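Long-range contacts in 5-formyl-3-hydroxy-2-methylpyridine 4-carboxylate 5-dehydrogenase (PDB 4OM8), which oxidises 5-formyl-3-hydroxy-2-methylpyridine-4-carboxylate with NAD+ in vitamin B6 degradation, and can also reduce the same aldehyde with NADH to 4-pyridoxic acid: residues A18-A22 and S170-L174; E89-K94 and S113-I118; M136-N140 and F185-R189. All coordinates share one frame; numbering follows the deposited sequence.

Interaction 1 of 3, residues A18-A22 and S170-L174; sequences AARLA and SIGLL
R20 meets the loop residue I171 through a charged hydrogen bond: NH2 of R20 donates to the carbonyl O of I171 over 2.8 Å. The acceptor lies near the guanidinium edge, 20° out of its plane, and the N-H...O angle of 149° marks the bond as bent. Two waters add further bridges. One accepts from NH1 of R20 and donates to I171 O, while the other lies in the guanidinium plane, accepts from NH2 and donates to G172 O. L173 lies over one face of the same group, its CG above it and CD1 toward the rim, while L173 CD2 comes 3.8 Å from R20 NE; the two side chains run past each other in opposite directions. The reach of R20 follows from its shape: CG stands anti to the backbone N (chi1 -179°) and the chain bends at chi2. Beside this polar link, L21 CD2 touches I171 CD1 at 4.0 Å. The arginine belongs to helix 14-23, which follows strand 4-8 in the Rossmann fold, and the loop joins helix 158-170 to strand 174-178. G172, at positive phi, is the C-prime residue of the Schellman motif that ends helix 158-170, and this turn presents the I171 and G172 carbonyls to R20 and its waters. Farther out, L52 of helix 35-54 and I57 pack on R20, L21 also rests on I5, I7 and W138, and P146 touches L173.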
loop_
_atom_site.group_PDB
_atom_site.type_symbol
_atom_site.label_atom_id
_atom_site.label_comp_id
_atom_site.label_asym_id
_atom_site.label_seq_id
_atom_site.Cartn_x
_atom_site.Cartn_y
_atom_site.Cartn_z
ATOM N N ALA A 18 -22.822 8.755 7.650
ATOM C CA ALA A 18 -24.105 8.726 8.353
ATOM C C ALA A 18 -24.622 7.297 8.470
ATOM O O ALA A 18 -25.014 6.849 9.556
ATOM C CB ALA A 18 -25.129 9.610 7.633
ATOM N N ALA A 19 -24.606 6.574 7.361
ATOM C CA ALA A 19 -25.072 5.192 7.367
ATOM C C ALA A 19 -24.265 4.332 8.346
ATOM O O ALA A 19 -24.828 3.534 9.092
ATOM C CB ALA A 19 -25.000 4.614 5.969
ATOM N N ARG A 20 -22.943 4.508 8.356
ATOM C CA ARG A 20 -22.098 3.646 9.169
ATOM C C ARG A 20 -22.298 3.929 10.644
ATOM O O ARG A 20 -22.299 3.009 11.462
ATOM C CB ARG A 20 -20.617 3.817 8.812
ATOM C CG ARG A 20 -19.693 2.917 9.631
ATOM C CD ARG A 20 -20.052 1.468 9.394
ATOM N NE ARG A 20 -19.278 0.516 10.189
ATOM C CZ ARG A 20 -19.617 0.113 11.410
ATOM N NH1 ARG A 20 -20.705 0.606 12.004
ATOM N NH2 ARG A 20 -18.872 -0.787 12.041
ATOM N N LEU A 21 -22.440 5.208 10.989
ATOM C CA LEU A 21 -22.687 5.564 12.375
ATOM C C LEU A 21 -24.049 5.058 12.845
ATOM O O LEU A 21 -24.165 4.532 13.950
ATOM C CB LEU A 21 -22.593 7.083 12.552
ATOM C CG LEU A 21 -21.168 7.626 12.398
ATOM C CD1 LEU A 21 -21.189 9.153 12.306
ATOM C CD2 LEU A 21 -20.291 7.188 13.571
ATOM N N ALA A 22 -25.073 5.198 12.014
ATOM C CA ALA A 22 -26.389 4.694 12.392
ATOM C C ALA A 22 -26.388 3.184 12.558
ATOM O O ALA A 22 -27.084 2.647 13.419
ATOM C CB ALA A 22 -27.424 5.100 11.368
ATOM N N SER A 170 -16.378 1.156 19.857
ATOM C CA SER A 170 -17.666 0.600 20.293
ATOM C C SER A 170 -18.565 0.142 19.159
ATOM O O SER A 170 -19.425 -0.707 19.367
ATOM C CB SER A 170 -18.433 1.610 21.145
ATOM O OG SER A 170 -19.051 2.606 20.348
ATOM N N ILE A 171 -18.399 0.704 17.968
ATOM C CA ILE A 171 -19.228 0.286 16.849
ATOM C C ILE A 171 -18.459 -0.619 15.879
ATOM O O ILE A 171 -18.940 -0.920 14.795
ATOM C CB ILE A 171 -19.823 1.492 16.093
ATOM C CG1 ILE A 171 -18.722 2.370 15.484
ATOM C CG2 ILE A 171 -20.728 2.319 17.017
ATOM C CD1 ILE A 171 -19.271 3.488 14.609
ATOM N N GLY A 172 -17.282 -1.071 16.299
ATOM C CA GLY A 172 -16.544 -2.075 15.558
ATOM C C GLY A 172 -15.528 -1.536 14.565
ATOM O O GLY A 172 -15.037 -2.274 13.718
ATOM N N LEU A 173 -15.236 -0.245 14.647
ATOM C CA LEU A 173 -14.274 0.369 13.743
ATOM C C LEU A 173 -12.906 0.459 14.415
ATOM O O LEU A 173 -12.743 0.062 15.566
ATOM C CB LEU A 173 -14.775 1.742 13.289
ATOM C CG LEU A 173 -15.975 1.647 12.347
ATOM C CD1 LEU A 173 -16.484 3.038 11.985
ATOM C CD2 LEU A 173 -15.619 0.843 11.091
ATOM N N LEU A 174 -11.919 0.946 13.669
ATOM C CA LEU A 174 -10.531 0.899 14.113
ATOM C C LEU A 174 -9.960 2.299 14.254
ATOM O O LEU A 174 -9.528 2.908 13.271
ATOM C CB LEU A 174 -9.695 0.089 13.124
ATOM C CG LEU A 174 -10.219 -1.299 12.763
ATOM C CD1 LEU A 174 -9.385 -1.906 11.644
ATOM C CD2 LEU A 174 -10.185 -2.206 13.979
HETATM O O HOH W 1 -16.845 -2.591 11.067
HETATM O O HOH W 2 -21.760 -1.221 13.936
#

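Interaction 2 of 3, residues E89-K94 and S113-I118. With NAD (nicotinamide-adenine-dinucleotide), chain C.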
loop_
_atom_site.group_PDB
_atom_site.type_symbol
_atom_site.label_atom_id
_atom_site.label_comp_id
_atom_site.label_asym_id
_atom_site.label_seq_id
_atom_site.Cartn_x
_atom_site.Cartn_y
_atom_site.Cartn_z
ATOM N N GLU A 89 -12.820 22.010 2.486
ATOM C CA GLU A 89 -11.504 22.229 3.055
ATOM C C GLU A 89 -11.087 23.701 2.933
ATOM O O GLU A 89 -10.267 24.080 2.093
ATOM C CB GLU A 89 -10.508 21.300 2.368
ATOM C CG GLU A 89 -9.187 21.218 3.068
ATOM C CD GLU A 89 -9.216 20.301 4.276
ATOM O OE1 GLU A 89 -8.196 19.622 4.482
ATOM O OE2 GLU A 89 -10.233 20.269 5.021
ATOM N N ASN A 90 -11.679 24.526 3.783
ATOM C CA ASN A 90 -11.554 25.975 3.721
ATOM C C ASN A 90 -11.812 26.480 5.128
ATOM O O ASN A 90 -12.910 26.304 5.646
ATOM C CB ASN A 90 -12.559 26.546 2.703
ATOM C CG ASN A 90 -12.518 28.066 2.588
ATOM O OD1 ASN A 90 -12.325 28.788 3.563
ATOM N ND2 ASN A 90 -12.721 28.555 1.370
ATOM N N ILE A 91 -10.809 27.078 5.763
ATOM C CA ILE A 91 -10.938 27.379 7.183
ATOM C C ILE A 91 -12.003 28.448 7.446
ATOM O O ILE A 91 -12.641 28.432 8.494
ATOM C CB ILE A 91 -9.582 27.803 7.791
ATOM C CG1 ILE A 91 -9.678 27.864 9.316
ATOM C CG2 ILE A 91 -9.108 29.127 7.198
ATOM C CD1 ILE A 91 -8.345 28.002 10.000
ATOM N N SER A 92 -12.235 29.351 6.492
ATOM C CA SER A 92 -13.273 30.360 6.690
ATOM C C SER A 92 -14.662 29.709 6.713
ATOM O O SER A 92 -15.507 30.078 7.537
ATOM C CB SER A 92 -13.207 31.445 5.613
ATOM O OG SER A 92 -13.579 30.938 4.346
ATOM N N ILE A 93 -14.892 28.735 5.831
ATOM C CA ILE A 93 -16.177 28.031 5.823
ATOM C C ILE A 93 -16.338 27.190 7.096
ATOM O O ILE A 93 -17.406 27.179 7.700
ATOM C CB ILE A 93 -16.337 27.134 4.576
ATOM C CG1 ILE A 93 -16.256 27.992 3.307
ATOM C CG2 ILE A 93 -17.665 26.393 4.610
ATOM C CD1 ILE A 93 -16.491 27.215 2.024
ATOM N N LYS A 94 -15.279 26.496 7.513
ATOM C CA LYS A 94 -15.365 25.699 8.739
ATOM C C LYS A 94 -15.617 26.594 9.955
ATOM O O LYS A 94 -16.448 26.271 10.812
ATOM C CB LYS A 94 -14.101 24.861 8.931
ATOM C CG LYS A 94 -13.861 23.836 7.810
ATOM C CD LYS A 94 -12.762 22.849 8.168
ATOM C CE LYS A 94 -12.431 21.943 6.995
ATOM N NZ LYS A 94 -13.625 21.209 6.468
ATOM N N SER A 113 -13.802 17.549 13.454
ATOM C CA SER A 113 -13.657 17.883 12.043
ATOM C C SER A 113 -13.135 16.698 11.258
ATOM O O SER A 113 -12.218 16.009 11.710
ATOM C CB SER A 113 -12.702 19.059 11.851
ATOM O OG SER A 113 -12.566 19.355 10.465
ATOM N N ASP A 114 -13.689 16.509 10.058
ATOM C CA ASP A 114 -13.211 15.508 9.105
ATOM C C ASP A 114 -12.061 16.048 8.246
ATOM O O ASP A 114 -11.629 15.369 7.313
ATOM C CB ASP A 114 -14.378 15.059 8.211
ATOM C CG ASP A 114 -14.106 13.766 7.446
ATOM O OD1 ASP A 114 -13.317 12.927 7.906
ATOM O OD2 ASP A 114 -14.766 13.571 6.403
ATOM N N THR A 115 -11.549 17.239 8.569
ATOM C CA THR A 115 -10.503 17.865 7.756
ATOM C C THR A 115 -9.315 16.935 7.501
ATOM O O THR A 115 -8.910 16.158 8.363
ATOM C CB THR A 115 -9.976 19.163 8.401
ATOM O OG1 THR A 115 -9.041 19.789 7.502
ATOM C CG2 THR A 115 -9.275 18.867 9.729
ATOM N N SER A 116 -8.760 17.027 6.298
ATOM C CA SER A 116 -7.524 16.317 5.991
ATOM C C SER A 116 -6.280 17.172 6.247
ATOM O O SER A 116 -5.251 16.660 6.680
ATOM C CB SER A 116 -7.542 15.847 4.535
ATOM O OG SER A 116 -8.556 14.880 4.325
ATOM N N GLY A 117 -6.365 18.468 5.976
ATOM C CA GLY A 117 -5.159 19.277 5.922
ATOM C C GLY A 117 -5.102 20.547 6.740
ATOM O O GLY A 117 -4.093 21.247 6.717
ATOM N N ILE A 118 -6.178 20.862 7.455
ATOM C CA ILE A 118 -6.169 22.037 8.312
ATOM C C ILE A 118 -5.872 21.606 9.745
ATOM O O ILE A 118 -6.533 20.716 10.272
ATOM C CB ILE A 118 -7.506 22.781 8.231
ATOM C CG1 ILE A 118 -7.807 23.131 6.763
ATOM C CG2 ILE A 118 -7.471 24.032 9.108
ATOM C CD1 ILE A 118 -9.204 23.649 6.513
HETATM P PA NAD C . -17.417 17.723 -0.728
HETATM O O1A NAD C . -17.003 18.982 -1.470
HETATM O O2A NAD C . -17.755 16.454 -1.495
HETATM O O5B NAD C . -18.682 18.096 0.194
HETATM C C5B NAD C . -18.735 19.299 0.962
HETATM C C4B NAD C . -20.192 19.555 1.317
HETATM O O4B NAD C . -20.271 20.613 2.273
HETATM C C3B NAD C . -20.994 19.984 0.089
HETATM O O3B NAD C . -22.124 19.120 -0.093
HETATM C C2B NAD C . -21.411 21.414 0.410
HETATM O O2B NAD C . -22.685 21.799 -0.127
HETATM C C1B NAD C . -21.426 21.392 1.926
HETATM N N9A NAD C . -21.330 22.703 2.593
HETATM C C8A NAD C . -20.639 23.786 2.200
HETATM N N7A NAD C . -20.779 24.793 3.099
HETATM C C5A NAD C . -21.569 24.348 4.090
HETATM C C6A NAD C . -22.120 24.891 5.344
HETATM N N6A NAD C . -21.846 26.156 5.745
HETATM N N1A NAD C . -22.910 24.082 6.083
HETATM C C2A NAD C . -23.199 22.825 5.703
HETATM N N3A NAD C . -22.733 22.268 4.574
HETATM C C4A NAD C . -21.932 22.973 3.745
HETATM O O3 NAD C . -16.294 17.471 0.401
HETATM P PN NAD C . -15.819 16.050 0.988
HETATM O O1N NAD C . -14.896 15.375 -0.010
HETATM O O2N NAD C . -16.979 15.259 1.550
HETATM O O5D NAD C . -14.907 16.519 2.219
HETATM C C5D NAD C . -15.459 17.203 3.352
HETATM C C4D NAD C . -14.351 17.347 4.388
HETATM O O4D NAD C . -13.833 16.046 4.649
HETATM C C3D NAD C . -13.178 18.172 3.883
HETATM O O3D NAD C . -12.587 18.803 5.022
HETATM C C2D NAD C . -12.203 17.139 3.350
HETATM O O2D NAD C . -10.845 17.580 3.443
HETATM C C1D NAD C . -12.445 15.976 4.297
HETATM N N1N NAD C . -12.143 14.647 3.741
HETATM C C2N NAD C . -12.302 14.352 2.435
HETATM C C3N NAD C . -12.018 13.065 1.972
HETATM C C7N NAD C . -12.137 12.677 0.521
HETATM O O7N NAD C . -12.918 13.237 -0.235
HETATM N N7N NAD C . -11.335 11.706 0.090
HETATM C C4N NAD C . -11.579 12.093 2.864
HETATM C C5N NAD C . -11.439 12.425 4.204
HETATM C C6N NAD C . -11.739 13.716 4.616
#
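The backbones of E89-K94 and S113-I118 approach most closely at E89 and T115, with CA atoms 6.5 Å apart; the pairs I91-I118 and K94-S113 are progressively wider. The E89 carboxylate spans the gap with both oxygens. OE1 accepts from G117 N at 2.6 Å, met nearly end-on along its C-O bond, and more weakly from S116 N. OE2 takes the hydroxyl of T115 at 2.8 Å, on its syn side but 32° out of the carboxylate plane, and also accepts from NAD O3D. The bend of E89 at chi2 (79°) turns the carboxylate to this loop. T115 OG1 in turn accepts from I118 N, an ST motif that helps fix the hydroxyl. K94 NZ donates to the same ribose oxygen, O3D, at 3.0 Å; it also has a salt bridge to E85 and a bond to P88 O, and the carboxylate of E85 would be expected to favour its charged form. I118 is the apolar counterpart: its CD1 lies 3.7 Å from K94 CE, while CG2 meets I91 CD1. N90 N-caps helix 91-102, its OD1 taking the amides of S92 and I93 in weak bonds. Two loops that follow the parallel strands 82-85 and 110-113 thus converge at the nicotinamide ribose, a gripping of the 3'-hydroxyl that belongs to the NAD site of this Rossmann domain.

Interaction 3 of 3, residues M136-N140 and F185-R189. With NAD (nicotinamide-adenine-dinucleotide), chain C.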
loop_
_atom_site.group_PDB
_atom_site.type_symbol
_atom_site.label_atom_id
_atom_site.label_comp_id
_atom_site.label_asym_id
_atom_site.label_seq_id
_atom_site.Cartn_x
_atom_site.Cartn_y
_atom_site.Cartn_z
ATOM N N MET A 136 -11.435 14.046 13.650
ATOM C CA MET A 136 -11.926 12.689 13.443
ATOM C C MET A 136 -11.890 12.476 11.939
ATOM O O MET A 136 -12.827 12.834 11.222
ATOM C CB MET A 136 -13.339 12.512 14.004
ATOM C CG MET A 136 -13.879 11.101 13.937
ATOM S SD MET A 136 -15.646 11.121 14.308
ATOM C CE MET A 136 -15.947 9.370 14.590
ATOM N N HIS A 137 -10.780 11.919 11.462
ATOM C CA HIS A 137 -10.489 11.932 10.043
ATOM C C HIS A 137 -10.787 10.575 9.420
ATOM O O HIS A 137 -10.056 9.612 9.621
ATOM C CB HIS A 137 -9.032 12.329 9.816
ATOM C CG HIS A 137 -8.631 12.337 8.380
ATOM N ND1 HIS A 137 -7.685 11.472 7.878
ATOM C CD2 HIS A 137 -9.049 13.094 7.338
ATOM C CE1 HIS A 137 -7.530 11.700 6.585
ATOM N NE2 HIS A 137 -8.340 12.684 6.232
ATOM N N TRP A 138 -11.897 10.521 8.695
ATOM C CA TRP A 138 -12.334 9.326 7.999
ATOM C C TRP A 138 -11.620 9.200 6.666
ATOM O O TRP A 138 -10.917 10.118 6.238
ATOM C CB TRP A 138 -13.840 9.374 7.768
ATOM C CG TRP A 138 -14.688 9.417 9.012
ATOM C CD1 TRP A 138 -14.722 10.402 9.970
ATOM C CD2 TRP A 138 -15.661 8.446 9.398
ATOM N NE1 TRP A 138 -15.654 10.087 10.941
ATOM C CE2 TRP A 138 -16.239 8.889 10.612
ATOM C CE3 TRP A 138 -16.097 7.237 8.839
ATOM C CZ2 TRP A 138 -17.234 8.166 11.267
ATOM C CZ3 TRP A 138 -17.079 6.513 9.500
ATOM C CH2 TRP A 138 -17.640 6.983 10.700
ATOM N N SER A 139 -11.799 8.059 6.009
ATOM C CA SER A 139 -11.235 7.846 4.676
ATOM C C SER A 139 -12.323 7.476 3.673
ATOM O O SER A 139 -13.355 6.926 4.047
ATOM C CB SER A 139 -10.159 6.752 4.714
ATOM O OG SER A 139 -9.008 7.171 5.444
ATOM N N ASN A 140 -12.096 7.787 2.399
ATOM C CA ASN A 140 -13.094 7.523 1.365
ATOM C C ASN A 140 -12.937 6.121 0.794
ATOM O O ASN A 140 -11.837 5.755 0.401
ATOM C CB ASN A 140 -12.963 8.564 0.255
ATOM C CG ASN A 140 -14.034 8.424 -0.806
ATOM O OD1 ASN A 140 -15.195 8.152 -0.507
ATOM N ND2 ASN A 140 -13.650 8.648 -2.058
ATOM N N PHE A 185 -1.550 14.607 9.347
ATOM C CA PHE A 185 -1.688 13.598 10.408
ATOM C C PHE A 185 -0.763 12.405 10.111
ATOM O O PHE A 185 0.438 12.613 9.948
ATOM C CB PHE A 185 -3.159 13.204 10.562
ATOM C CG PHE A 185 -4.084 14.393 10.648
ATOM C CD1 PHE A 185 -3.786 15.466 11.478
ATOM C CD2 PHE A 185 -5.239 14.446 9.884
ATOM C CE1 PHE A 185 -4.625 16.559 11.554
ATOM C CE2 PHE A 185 -6.076 15.539 9.941
ATOM C CZ PHE A 185 -5.781 16.596 10.787
ATOM N N VAL A 186 -1.269 11.175 10.038
ATOM C CA VAL A 186 -0.382 10.054 9.695
ATOM C C VAL A 186 -0.676 9.490 8.312
ATOM O O VAL A 186 0.242 9.366 7.481
ATOM C CB VAL A 186 -0.465 8.921 10.745
ATOM C CG1 VAL A 186 0.255 7.657 10.247
ATOM C CG2 VAL A 186 0.142 9.422 12.055
ATOM N N GLU A 187 -1.944 9.165 8.060
ATOM C CA GLU A 187 -2.335 8.474 6.824
ATOM C C GLU A 187 -1.871 9.233 5.586
ATOM O O GLU A 187 -1.170 8.688 4.721
ATOM C CB GLU A 187 -3.854 8.280 6.779
ATOM C CG GLU A 187 -4.347 7.612 5.527
ATOM C CD GLU A 187 -5.849 7.734 5.393
ATOM O OE1 GLU A 187 -6.363 8.863 5.526
ATOM O OE2 GLU A 187 -6.519 6.707 5.168
ATOM N N ASN A 188 -2.251 10.496 5.477
ATOM C CA ASN A 188 -1.923 11.198 4.250
ATOM C C ASN A 188 -0.445 11.580 4.187
ATOM O O ASN A 188 0.074 11.784 3.096
ATOM C CB ASN A 188 -2.832 12.411 4.064
ATOM C CG ASN A 188 -4.149 12.014 3.421
ATOM O OD1 ASN A 188 -4.160 11.150 2.544
ATOM N ND2 ASN A 188 -5.261 12.603 3.873
ATOM N N ARG A 189 0.254 11.622 5.324
ATOM C CA ARG A 189 1.706 11.813 5.261
ATOM C C ARG A 189 2.374 10.617 4.605
ATOM O O ARG A 189 3.213 10.759 3.705
ATOM C CB ARG A 189 2.308 12.023 6.649
ATOM C CG ARG A 189 1.948 13.361 7.263
ATOM C CD ARG A 189 2.743 13.623 8.535
ATOM N NE ARG A 189 4.162 13.874 8.327
ATOM C CZ ARG A 189 4.686 15.078 8.128
ATOM N NH1 ARG A 189 3.919 16.158 8.106
ATOM N NH2 ARG A 189 6.000 15.197 7.964
HETATM P PA NAD C . -17.417 17.723 -0.728
HETATM O O1A NAD C . -17.003 18.982 -1.470
HETATM O O2A NAD C . -17.755 16.454 -1.495
HETATM O O5B NAD C . -18.682 18.096 0.194
HETATM C C5B NAD C . -18.735 19.299 0.962
HETATM C C4B NAD C . -20.192 19.555 1.317
HETATM O O4B NAD C . -20.271 20.613 2.273
HETATM C C3B NAD C . -20.994 19.984 0.089
HETATM O O3B NAD C . -22.124 19.120 -0.093
HETATM C C2B NAD C . -21.411 21.414 0.410
HETATM O O2B NAD C . -22.685 21.799 -0.127
HETATM C C1B NAD C . -21.426 21.392 1.926
HETATM N N9A NAD C . -21.330 22.703 2.593
HETATM C C8A NAD C . -20.639 23.786 2.200
HETATM N N7A NAD C . -20.779 24.793 3.099
HETATM C C5A NAD C . -21.569 24.348 4.090
HETATM C C6A NAD C . -22.120 24.891 5.344
HETATM N N6A NAD C . -21.846 26.156 5.745
HETATM N N1A NAD C . -22.910 24.082 6.083
HETATM C C2A NAD C . -23.199 22.825 5.703
HETATM N N3A NAD C . -22.733 22.268 4.574
HETATM C C4A NAD C . -21.932 22.973 3.745
HETATM O O3 NAD C . -16.294 17.471 0.401
HETATM P PN NAD C . -15.819 16.050 0.988
HETATM O O1N NAD C . -14.896 15.375 -0.010
HETATM O O2N NAD C . -16.979 15.259 1.550
HETATM O O5D NAD C . -14.907 16.519 2.219
HETATM C C5D NAD C . -15.459 17.203 3.352
HETATM C C4D NAD C . -14.351 17.347 4.388
HETATM O O4D NAD C . -13.833 16.046 4.649
HETATM C C3D NAD C . -13.178 18.172 3.883
HETATM O O3D NAD C . -12.587 18.803 5.022
HETATM C C2D NAD C . -12.203 17.139 3.350
HETATM O O2D NAD C . -10.845 17.580 3.443
HETATM C C1D NAD C . -12.445 15.976 4.297
HETATM N N1N NAD C . -12.143 14.647 3.741
HETATM C C2N NAD C . -12.302 14.352 2.435
HETATM C C3N NAD C . -12.018 13.065 1.972
HETATM C C7N NAD C . -12.137 12.677 0.521
HETATM O O7N NAD C . -12.918 13.237 -0.235
HETATM N N7N NAD C . -11.335 11.706 0.090
HETATM C C4N NAD C . -11.579 12.093 2.864
HETATM C C5N NAD C . -11.439 12.425 4.204
HETATM C C6N NAD C . -11.739 13.716 4.616
HETATM O O HOH W 3 -7.960 12.170 3.019
HETATM O O HOH W 4 -8.599 9.966 4.234
#
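With chi1 at 179°, H137 swings its ring away from its own amide nitrogen, and E187 does likewise before running on extended, which brings the imidazole and the carboxylate together from facing segments. E187 OE1 lies at the edge of the imidazole, 3.2 Å from H137 CE1, and the ring and carboxylate planes stand 88° apart. The other carboxylate oxygen, OE2, accepts from S139 OG through its syn lone pair at 2.5 Å, a short bond. A water donates to both E187 OE1 and W138 O, adding a second, indirect link. F185 comes over a face of the histidine in a T-shaped stack: its edge points at the imidazole, the centroids are 5.8 Å apart and the planes are inclined at 60°. N188 meets the ring obliquely, ND2 lying 3.6 Å from H137 CE1, and its amide donates to a water that also bonds H137 NE2. Here the Rossmann NAD-binding domain meets the C-terminal helical domain of the 3-hydroxyacyl-CoA dehydrogenase family: strand 133-137 brings H137, and E187 and N188 begin helix 187-203. H137 is inferred to be important for catalysis, and its NE2 lies 3.7 Å from NAD C5N on the nicotinamide. Its ring is held at both nitrogens, ND1 by E149 OE1 and NE2 by S116 OG. The other oxygen of E149 accepts from the backbone N of V186 and of E187, tying the start of helix 187-203 to the residue that positions the histidine. Beyond this, K223 of the second subunit bonds N140 O, and R189 forms salt bridges with D251 and E197 of that subunit.

Interactions 1 and 2 lie within the NAD-binding domain, their centres about 22 Å apart without touching, whereas interaction 3 joins that domain to the C-terminal one. Along the chain, interaction 2 is nested in the loop closed by interaction 1 and closes before interaction 3 opens; interactions 1 and 3 cross. In the central sheet, strands 110-113 and 133-137 are neighbours, and S113 O lies 2.9 Å from M136 N, a probable hydrogen bond between interactions 2 and 3, whose centres are about 13 Å apart. Interaction 1, centred about 16 Å from interaction 3, meets it by packing of L21 on W138. Interactions 2 and 3 both touch NAD, so cofactor site and domain junction coincide at H137.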